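Local coordinates for T-lymphoma invasion and metastasis-inducing protein 1 (Homo sapiens, PDB 4K2P) that probably acts in signalling at cell junctions, its PH, coiled-coil and extension region serving phosphoinositide and protein binding, Par-3 being a likely partner, at residues N73-A78 / F188-F193; M225-I230 / H237-A242. The protein carries 5 engineered substitutions. All coordinates share one frame; numbering follows the deposited sequence.

Contact 1 (N73-A78 / F188-F193); sequences NSIVQA and FQMDLF
M190 is the first residue of segment 188-193 to reach strand 75-78. Its SD lies 3.8 Å from CD1 of I75. CG is anti to the backbone N (chi1 -175°), and the bend at the second torsion sets the sulfur against the isoleucine tip. One turn on comes F193, whose CB points toward the strand. I75 CD1 also meets this ring at its edge, 4.2 Å from CD1 of F193. The amide of Q77 comes from the direction opposite to F193. Its OE1 sits near the ring plane, 3.8 Å from F193 CZ, and the amide and ring planes are 71° apart. Q77 NE2 donates to V76 O at 3.0 Å, from above the carbonyl plane, and this bond restrains the amide. With the Q77 amide cut back to the methyl of an alanine, the F193 ring edge would probably face a gap and V76 O would lose this donor. All four touching residues are buried. H237 of helix 233-241 packs on I75 and M190. The strand and helix directions differ by 73°. This is strand-to-helix packing, here between a PH-domain beta strand and the long helix 168-203 of the CC-Ex region.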
loop_
_atom_site.group_PDB
_atom_site.type_symbol
_atom_site.label_atom_id
_atom_site.label_comp_id
_atom_site.label_asym_id
_atom_site.label_seq_id
_atom_site.Cartn_x
_atom_site.Cartn_y
_atom_site.Cartn_z
ATOM N N ASN A 73 1.502 7.862 1.148
ATOM C CA ASN A 73 0.705 6.810 1.785
ATOM C C ASN A 73 0.660 5.523 0.959
ATOM O O ASN A 73 -0.344 4.816 0.936
ATOM C CB ASN A 73 -0.716 7.315 2.073
ATOM C CG ASN A 73 -0.740 8.413 3.122
ATOM O OD1 ASN A 73 -0.101 8.302 4.168
ATOM N ND2 ASN A 73 -1.476 9.476 2.848
ATOM N N SER A 74 1.776 5.215 0.307
ATOM C CA SER A 74 1.927 3.988 -0.463
ATOM C C SER A 74 2.516 2.850 0.370
ATOM O O SER A 74 2.998 3.053 1.482
ATOM C CB SER A 74 2.821 4.232 -1.676
ATOM O OG SER A 74 2.188 5.082 -2.607
ATOM N N ILE A 75 2.456 1.645 -0.181
ATOM C CA ILE A 75 3.199 0.512 0.341
ATOM C C ILE A 75 4.050 -0.038 -0.796
ATOM O O ILE A 75 3.611 -0.102 -1.933
ATOM C CB ILE A 75 2.271 -0.600 0.889
ATOM C CG1 ILE A 75 1.523 -0.119 2.135
ATOM C CG2 ILE A 75 3.076 -1.852 1.237
ATOM C CD1 ILE A 75 0.383 -1.051 2.581
ATOM N N VAL A 76 5.261 -0.463 -0.476
ATOM C CA VAL A 76 6.128 -1.100 -1.441
ATOM C C VAL A 76 6.479 -2.458 -0.852
ATOM O O VAL A 76 6.773 -2.562 0.339
ATOM C CB VAL A 76 7.403 -0.284 -1.743
ATOM C CG1 VAL A 76 8.125 -0.866 -2.947
ATOM C CG2 VAL A 76 7.065 1.177 -1.999
ATOM N N GLN A 77 6.425 -3.488 -1.691
ATOM C CA GLN A 77 6.719 -4.866 -1.299
ATOM C C GLN A 77 7.605 -5.534 -2.339
ATOM O O GLN A 77 7.344 -5.435 -3.528
ATOM C CB GLN A 77 5.433 -5.689 -1.155
ATOM C CG GLN A 77 4.505 -5.254 -0.037
ATOM C CD GLN A 77 4.985 -5.714 1.318
ATOM O OE1 GLN A 77 4.759 -6.858 1.718
ATOM N NE2 GLN A 77 5.638 -4.821 2.041
ATOM N N ALA A 78 8.639 -6.231 -1.894
ATOM C CA ALA A 78 9.359 -7.152 -2.759
ATOM C C ALA A 78 8.399 -8.202 -3.287
ATOM O O ALA A 78 7.442 -8.570 -2.610
ATOM C CB ALA A 78 10.497 -7.815 -2.009
ATOM N N PHE A 188 -7.886 -0.688 9.246
ATOM C CA PHE A 188 -6.996 -0.406 10.360
ATOM C C PHE A 188 -5.736 -1.263 10.278
ATOM O O PHE A 188 -4.641 -0.781 10.564
ATOM C CB PHE A 188 -7.682 -0.659 11.708
ATOM C CG PHE A 188 -8.752 0.342 12.072
ATOM C CD1 PHE A 188 -8.733 1.636 11.579
ATOM C CD2 PHE A 188 -9.769 -0.015 12.939
ATOM C CE1 PHE A 188 -9.721 2.546 11.933
ATOM C CE2 PHE A 188 -10.756 0.891 13.289
ATOM C CZ PHE A 188 -10.724 2.174 12.786
ATOM N N GLN A 189 -5.897 -2.529 9.902
ATOM C CA GLN A 189 -4.779 -3.466 9.846
ATOM C C GLN A 189 -3.856 -3.124 8.693
ATOM O O GLN A 189 -2.651 -3.341 8.767
ATOM C CB GLN A 189 -5.267 -4.904 9.702
ATOM C CG GLN A 189 -5.981 -5.448 10.924
ATOM C CD GLN A 189 -5.041 -5.745 12.067
ATOM O OE1 GLN A 189 -3.836 -5.534 11.972
ATOM N NE2 GLN A 189 -5.591 -6.234 13.159
ATOM N N MET A 190 -4.448 -2.635 7.614
ATOM C CA MET A 190 -3.701 -2.182 6.464
ATOM C C MET A 190 -2.886 -0.935 6.846
ATOM O O MET A 190 -1.714 -0.828 6.498
ATOM C CB MET A 190 -4.652 -1.885 5.302
ATOM C CG MET A 190 -3.973 -1.520 4.007
ATOM S SD MET A 190 -2.912 -2.826 3.360
ATOM C CE MET A 190 -4.110 -4.140 3.086
ATOM N N ASP A 191 -3.501 -0.007 7.575
ATOM C CA ASP A 191 -2.816 1.222 7.980
ATOM C C ASP A 191 -1.684 0.914 8.954
ATOM O O ASP A 191 -0.606 1.493 8.876
ATOM C CB ASP A 191 -3.798 2.211 8.606
ATOM C CG ASP A 191 -4.673 2.904 7.572
ATOM O OD1 ASP A 191 -4.248 3.046 6.410
ATOM O OD2 ASP A 191 -5.796 3.307 7.919
ATOM N N LEU A 192 -1.933 -0.030 9.850
ATOM C CA LEU A 192 -0.955 -0.447 10.845
ATOM C C LEU A 192 0.262 -1.096 10.185
ATOM O O LEU A 192 1.399 -0.849 10.578
ATOM C CB LEU A 192 -1.607 -1.417 11.829
ATOM C CG LEU A 192 -0.725 -2.001 12.931
ATOM C CD1 LEU A 192 -0.061 -0.910 13.732
ATOM C CD2 LEU A 192 -1.553 -2.900 13.828
ATOM N N PHE A 193 0.008 -1.941 9.197
ATOM C CA PHE A 193 1.066 -2.612 8.444
ATOM C C PHE A 193 1.900 -1.561 7.721
ATOM O O PHE A 193 3.127 -1.625 7.695
ATOM C CB PHE A 193 0.448 -3.616 7.462
ATOM C CG PHE A 193 1.441 -4.329 6.581
ATOM C CD1 PHE A 193 1.792 -3.809 5.347
ATOM C CD2 PHE A 193 1.976 -5.542 6.963
ATOM C CE1 PHE A 193 2.686 -4.467 4.531
ATOM C CE2 PHE A 193 2.867 -6.210 6.152
ATOM C CZ PHE A 193 3.223 -5.674 4.930
#

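Contact 2 (M225-I230 / H237-A242); sequences MGRLGI and HALVAA
L239 puts its two methyl groups among M225, R227 and L228. The contact is helix-to-helix packing inside the CC-Ex region, between the ends of the successive helices 219-228 and 233-241. Helix 219-228 finishes in a Schellman motif. G229 is its C-prime residue, with a positive phi of 83°. I230 N bonds to M225 O at 3.2 Å, and G229 N bonds to G226 O. A side chain at G229 would be jammed against the carbonyl O of L228, so glycine suits the turn.

L239 points its CB toward the other helix end. CG stands anti to the carbonyl carbon (chi1 -71°), and the fork beyond it serves two sets of neighbours. The CD2 branch meets L228 tip to tip, 4.1 Å from L228 CD1. L228 CD1 is equally near L239 CG, so it touches the root of the fork as well. The same CD2 methyl has the guanidinium of R227 beside it at an oblique tilt, with R227 NH2 4.2 Å away. R227 bends at chi3 (56°), which turns its end back toward the leucine. Its polar end is held elsewhere, as NH1 donates to V28 O. V28 lies on strand 27-30 and also touches L228 and L239, so this PH-domain strand borders the pair. M225 is buried and also packs on A217 and F231. The other branch of L239 is pressed hard against M225: CD1 is 3.4 Å from M225 CG, tighter than usual carbon-carbon contact.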
loop_
_atom_site.group_PDB
_atom_site.type_symbol
_atom_site.label_atom_id
_atom_site.label_comp_id
_atom_site.label_asym_id
_atom_site.label_seq_id
_atom_site.Cartn_x
_atom_site.Cartn_y
_atom_site.Cartn_z
ATOM N N MET A 225 -9.892 -10.263 -4.762
ATOM C CA MET A 225 -8.522 -10.610 -5.097
ATOM C C MET A 225 -8.513 -11.766 -6.105
ATOM O O MET A 225 -7.650 -11.837 -6.983
ATOM C CB MET A 225 -7.731 -10.986 -3.840
ATOM C CG MET A 225 -7.306 -9.785 -3.011
ATOM S SD MET A 225 -6.106 -10.141 -1.701
ATOM C CE MET A 225 -7.110 -11.084 -0.570
ATOM N N GLY A 226 -9.484 -12.666 -5.979
ATOM C CA GLY A 226 -9.606 -13.776 -6.904
ATOM C C GLY A 226 -9.930 -13.270 -8.297
ATOM O O GLY A 226 -9.399 -13.760 -9.295
ATOM N N ARG A 227 -10.789 -12.259 -8.358
ATOM C CA ARG A 227 -11.168 -11.650 -9.623
ATOM C C ARG A 227 -9.949 -10.996 -10.278
ATOM O O ARG A 227 -9.785 -11.053 -11.492
ATOM C CB ARG A 227 -12.288 -10.633 -9.398
ATOM C CG ARG A 227 -12.649 -9.794 -10.613
ATOM C CD ARG A 227 -13.749 -8.792 -10.278
ATOM N NE ARG A 227 -13.365 -7.938 -9.157
ATOM C CZ ARG A 227 -12.445 -6.981 -9.224
ATOM N NH1 ARG A 227 -11.795 -6.762 -10.365
ATOM N NH2 ARG A 227 -12.163 -6.255 -8.147
ATOM N N LEU A 228 -9.097 -10.380 -9.464
ATOM C CA LEU A 228 -7.897 -9.715 -9.958
ATOM C C LEU A 228 -6.809 -10.685 -10.412
ATOM O O LEU A 228 -5.935 -10.313 -11.194
ATOM C CB LEU A 228 -7.314 -8.808 -8.875
ATOM C CG LEU A 228 -8.065 -7.535 -8.529
ATOM C CD1 LEU A 228 -7.395 -6.882 -7.342
ATOM C CD2 LEU A 228 -8.101 -6.603 -9.722
ATOM N N GLY A 229 -6.856 -11.920 -9.924
ATOM C CA GLY A 229 -5.840 -12.895 -10.273
ATOM C C GLY A 229 -4.587 -12.777 -9.424
ATOM O O GLY A 229 -3.525 -13.254 -9.820
ATOM N N ILE A 230 -4.691 -12.116 -8.275
ATOM C CA ILE A 230 -3.532 -11.928 -7.410
ATOM C C ILE A 230 -3.949 -11.787 -5.939
ATOM O O ILE A 230 -4.801 -10.981 -5.605
ATOM C CB ILE A 230 -2.702 -10.683 -7.868
ATOM C CG1 ILE A 230 -1.532 -10.400 -6.923
ATOM C CG2 ILE A 230 -3.592 -9.454 -8.031
ATOM C CD1 ILE A 230 -0.509 -11.507 -6.878
ATOM N N HIS A 237 -4.005 -4.093 -0.479
ATOM C CA HIS A 237 -3.880 -2.662 -0.268
ATOM C C HIS A 237 -4.645 -1.905 -1.329
ATOM O O HIS A 237 -5.333 -0.953 -1.015
ATOM C CB HIS A 237 -2.424 -2.203 -0.274
ATOM C CG HIS A 237 -2.273 -0.744 0.021
ATOM N ND1 HIS A 237 -1.277 0.038 -0.521
ATOM C CD2 HIS A 237 -3.015 0.082 0.795
ATOM C CE1 HIS A 237 -1.405 1.279 -0.090
ATOM N NE2 HIS A 237 -2.455 1.332 0.707
ATOM N N ALA A 238 -4.519 -2.317 -2.590
ATOM C CA ALA A 238 -5.184 -1.605 -3.678
ATOM C C ALA A 238 -6.702 -1.603 -3.475
ATOM O O ALA A 238 -7.366 -0.594 -3.701
ATOM C CB ALA A 238 -4.830 -2.221 -5.026
ATOM N N LEU A 239 -7.238 -2.740 -3.050
ATOM C CA LEU A 239 -8.673 -2.885 -2.849
ATOM C C LEU A 239 -9.151 -2.003 -1.698
ATOM O O LEU A 239 -10.176 -1.335 -1.797
ATOM C CB LEU A 239 -9.011 -4.354 -2.594
ATOM C CG LEU A 239 -8.863 -5.248 -3.822
ATOM C CD1 LEU A 239 -8.786 -6.709 -3.426
ATOM C CD2 LEU A 239 -10.021 -5.018 -4.782
ATOM N N VAL A 240 -8.383 -1.970 -0.620
ATOM C CA VAL A 240 -8.737 -1.171 0.534
ATOM C C VAL A 240 -8.655 0.317 0.219
ATOM O O VAL A 240 -9.539 1.079 0.589
ATOM C CB VAL A 240 -7.833 -1.495 1.741
ATOM C CG1 VAL A 240 -8.024 -0.458 2.868
ATOM C CG2 VAL A 240 -8.137 -2.884 2.256
ATOM N N ALA A 241 -7.593 0.724 -0.468
ATOM C CA ALA A 241 -7.362 2.132 -0.766
ATOM C C ALA A 241 -8.422 2.649 -1.721
ATOM O O ALA A 241 -8.807 3.816 -1.661
ATOM C CB ALA A 241 -5.967 2.341 -1.347
ATOM N N ALA A 242 -8.907 1.776 -2.595
ATOM C CA ALA A 242 -9.904 2.176 -3.584
ATOM C C ALA A 242 -11.239 2.553 -2.923
ATOM O O ALA A 242 -12.097 3.172 -3.554
ATOM C CB ALA A 242 -10.121 1.067 -4.588
#

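In the fold
From the N terminus, the chain first builds the antiparallel sheet of the PH domain, which includes strand 75-78. It then runs through helices 106-128 and 133-161 into helix 168-203. Contact 1 closes this long excursion, with 109 residues between its segments. Contact 2 follows later and closes a short turn, with six residues between its segments, four of them helical. The two are in series and neither nest nor cross. The centres of contact 1 and contact 2 are about 14 Å apart. H237, in segment 237-242, also touches both sides of contact 1. Helix 233-241 thus links the PH sheet, helix 168-203 and helix 219-228.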